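Local coordinates for chalcone-flavanone isomerase family protein (Arabidopsis thaliana, PDB 4DOO) that binds fatty acids, preferentially saturated ones, through a chalcone-isomerase fold and may take part in alpha-linolenic acid metabolism in the chloroplast, at residues 45-50 and 180-185. Numbering follows the deposited sequence.
With DAO (lauric acid), chain C.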
loop_
_atom_site.group_PDB
_atom_site.type_symbol
_atom_site.label_atom_id
_atom_site.label_comp_id
_atom_site.label_asym_id
_atom_site.label_seq_id
_atom_site.Cartn_x
_atom_site.Cartn_y
_atom_site.Cartn_z
ATOM N N PHE A 45 -7.706 -3.456 2.191
ATOM C CA PHE A 45 -6.940 -2.503 1.398
ATOM C C PHE A 45 -6.902 -2.898 -0.068
ATOM O O PHE A 45 -7.074 -4.069 -0.419
ATOM C CB PHE A 45 -5.519 -2.337 1.971
ATOM C CG PHE A 45 -4.683 -3.590 1.939
ATOM C CD1 PHE A 45 -3.963 -3.937 0.795
ATOM C CD2 PHE A 45 -4.605 -4.417 3.058
ATOM C CE1 PHE A 45 -3.174 -5.094 0.764
ATOM C CE2 PHE A 45 -3.824 -5.576 3.043
ATOM C CZ PHE A 45 -3.107 -5.917 1.895
ATOM N N GLY A 46 -6.721 -1.900 -0.924
ATOM C CA GLY A 46 -6.656 -2.136 -2.350
ATOM C C GLY A 46 -5.413 -1.433 -2.850
ATOM O O GLY A 46 -5.167 -0.280 -2.489
ATOM N N VAL A 47 -4.619 -2.123 -3.659
ATOM C CA VAL A 47 -3.388 -1.544 -4.181
ATOM C C VAL A 47 -3.561 -1.181 -5.653
ATOM O O VAL A 47 -3.874 -2.043 -6.477
ATOM C CB VAL A 47 -2.207 -2.527 -4.043
ATOM C CG1 VAL A 47 -0.921 -1.860 -4.519
ATOM C CG2 VAL A 47 -2.066 -2.976 -2.590
ATOM N N TYR A 48 -3.351 0.100 -5.962
ATOM C CA TYR A 48 -3.483 0.632 -7.319
ATOM C C TYR A 48 -2.137 1.095 -7.877
ATOM O O TYR A 48 -1.297 1.595 -7.138
ATOM C CB TYR A 48 -4.421 1.841 -7.335
ATOM C CG TYR A 48 -5.840 1.569 -6.911
ATOM C CD1 TYR A 48 -6.176 1.435 -5.560
ATOM C CD2 TYR A 48 -6.854 1.469 -7.857
ATOM C CE1 TYR A 48 -7.489 1.210 -5.165
ATOM C CE2 TYR A 48 -8.176 1.241 -7.473
ATOM C CZ TYR A 48 -8.485 1.116 -6.126
ATOM O OH TYR A 48 -9.789 0.893 -5.737
ATOM N N ALA A 49 -1.953 0.939 -9.183
ATOM C CA ALA A 49 -0.719 1.364 -9.843
ATOM C C ALA A 49 -1.055 2.034 -11.178
ATOM O O ALA A 49 -1.949 1.590 -11.894
ATOM C CB ALA A 49 0.197 0.165 -10.071
ATOM N N ASP A 50 -0.340 3.106 -11.500
ATOM C CA ASP A 50 -0.556 3.829 -12.749
ATOM C C ASP A 50 -0.128 2.951 -13.920
ATOM O O ASP A 50 1.008 2.478 -13.973
ATOM C CB ASP A 50 0.243 5.137 -12.747
ATOM C CG ASP A 50 0.090 5.914 -14.039
ATOM O OD1 ASP A 50 0.753 5.562 -15.038
ATOM O OD2 ASP A 50 -0.708 6.873 -14.058
ATOM N N LEU A 180 5.100 -2.905 3.159
ATOM C CA LEU A 180 4.178 -3.586 4.066
ATOM C C LEU A 180 3.085 -4.318 3.306
ATOM O O LEU A 180 2.546 -5.315 3.783
ATOM C CB LEU A 180 3.506 -2.578 5.008
ATOM C CG LEU A 180 4.395 -1.875 6.029
ATOM C CD1 LEU A 180 3.582 -0.818 6.775
ATOM C CD2 LEU A 180 4.967 -2.911 6.995
ATOM N N TYR A 181 2.751 -3.802 2.129
ATOM C CA TYR A 181 1.687 -4.373 1.316
ATOM C C TYR A 181 2.147 -5.246 0.147
ATOM O O TYR A 181 1.511 -6.254 -0.164
ATOM C CB TYR A 181 0.804 -3.233 0.789
ATOM C CG TYR A 181 0.222 -2.366 1.891
ATOM C CD1 TYR A 181 -0.897 -2.781 2.619
ATOM C CD2 TYR A 181 0.820 -1.155 2.234
ATOM C CE1 TYR A 181 -1.405 -2.006 3.667
ATOM C CE2 TYR A 181 0.325 -0.372 3.277
ATOM C CZ TYR A 181 -0.784 -0.803 3.988
ATOM O OH TYR A 181 -1.260 -0.028 5.024
ATOM N N ILE A 182 3.253 -4.870 -0.486
ATOM C CA ILE A 182 3.746 -5.611 -1.649
ATOM C C ILE A 182 5.179 -6.136 -1.521
ATOM O O ILE A 182 5.795 -6.528 -2.514
ATOM C CB ILE A 182 3.628 -4.714 -2.918
ATOM C CG1 ILE A 182 2.175 -4.271 -3.090
ATOM C CG2 ILE A 182 4.062 -5.470 -4.171
ATOM C CD1 ILE A 182 1.197 -5.425 -3.225
ATOM N N GLY A 183 5.699 -6.173 -0.299
ATOM C CA GLY A 183 7.055 -6.647 -0.086
ATOM C C GLY A 183 7.186 -8.127 0.235
ATOM O O GLY A 183 6.232 -8.896 0.106
ATOM N N GLU A 184 8.380 -8.522 0.667
ATOM C CA GLU A 184 8.673 -9.912 0.997
ATOM C C GLU A 184 7.811 -10.492 2.118
ATOM O O GLU A 184 7.444 -11.671 2.085
ATOM C CB GLU A 184 10.152 -10.048 1.372
ATOM C CG GLU A 184 10.606 -11.473 1.625
ATOM C CD GLU A 184 10.319 -12.388 0.452
ATOM O OE1 GLU A 184 10.621 -11.994 -0.698
ATOM O OE2 GLU A 184 9.796 -13.501 0.680
ATOM N N GLU A 185 7.498 -9.670 3.113
ATOM C CA GLU A 185 6.684 -10.105 4.242
ATOM C C GLU A 185 5.481 -9.162 4.368
ATOM O O GLU A 185 5.421 -8.325 5.266
ATOM C CB GLU A 185 7.536 -10.078 5.512
ATOM C CG GLU A 185 8.742 -11.009 5.436
ATOM C CD GLU A 185 9.811 -10.696 6.467
ATOM O OE1 GLU A 185 10.377 -9.581 6.425
ATOM O OE2 GLU A 185 10.089 -11.568 7.317
HETATM O O1 DAO C . 0.252 -1.046 10.589
HETATM O O2 DAO C . -1.343 -1.441 9.119
HETATM C C1 DAO C . -0.317 -0.825 9.493
HETATM C C2 DAO C . 0.253 0.243 8.587
HETATM C C3 DAO C . -0.696 1.429 8.527
HETATM C C4 DAO C . -0.063 2.607 7.773
HETATM C C5 DAO C . -1.108 3.676 7.449
HETATM C C6 DAO C . -1.369 4.585 8.647
HETATM C C7 DAO C . -2.760 5.194 8.590
HETATM C C8 DAO C . -3.168 5.694 9.967
HETATM C C9 DAO C . -4.613 6.160 9.979
HETATM C C10 DAO C . -4.974 6.733 11.346
HETATM C C11 DAO C . -6.061 7.795 11.215
HETATM C C12 DAO C . -6.573 8.205 12.579
#
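Y181 presents one edge of its phenol ring to a face of F45, a T-shaped pair with ring centroids 4.9 Å apart and planes at 64°. Followed outward from the backbone, Y181 begins with CB 4.4 Å from V47 CG2, a loose apolar touch. Y181 CG lies anti to the carbonyl carbon (chi1 -57°), a setting that lays the ring against F45; Y181 CD1 stands over the centre of the F45 ring, 3.7 Å from F45 CE1. CE1 of Y181 follows, 4.0 Å from F45 CG, so this one edge rests on the phenylalanine. At the tip, the hydroxyl is hydrogen-bonded to that of Y43, which is itself hydrogen-bonded to the lauric acid, and Y181 OH lies 3.8 Å from DAO C3, beside the start of the acyl chain. The ring thus spans from the sheet to the fatty-acid pocket; F45 packs behind Y181, a residue of the pocket wall, and so is probably a second-shell neighbour of the ligand. An alanine in place of F45 would remove the face on which CD1 and CE1 rest, and would probably let the Y181 ring shift, disturbing its hydroxyl's bond to Y43. Farther along the strand V47 and I182 meet tip to tip, V47 CG2 being 4.1 Å from I182 CD1. The whole contact is buried: the C-terminal part of helix 171-182 packs on strand 39-50 of the antiparallel sheet, Y181 also touches I89 and L91 of the adjoining strand 87-93, and helix 189-202 adds A191 against F45 and F195 against both V47 and I182.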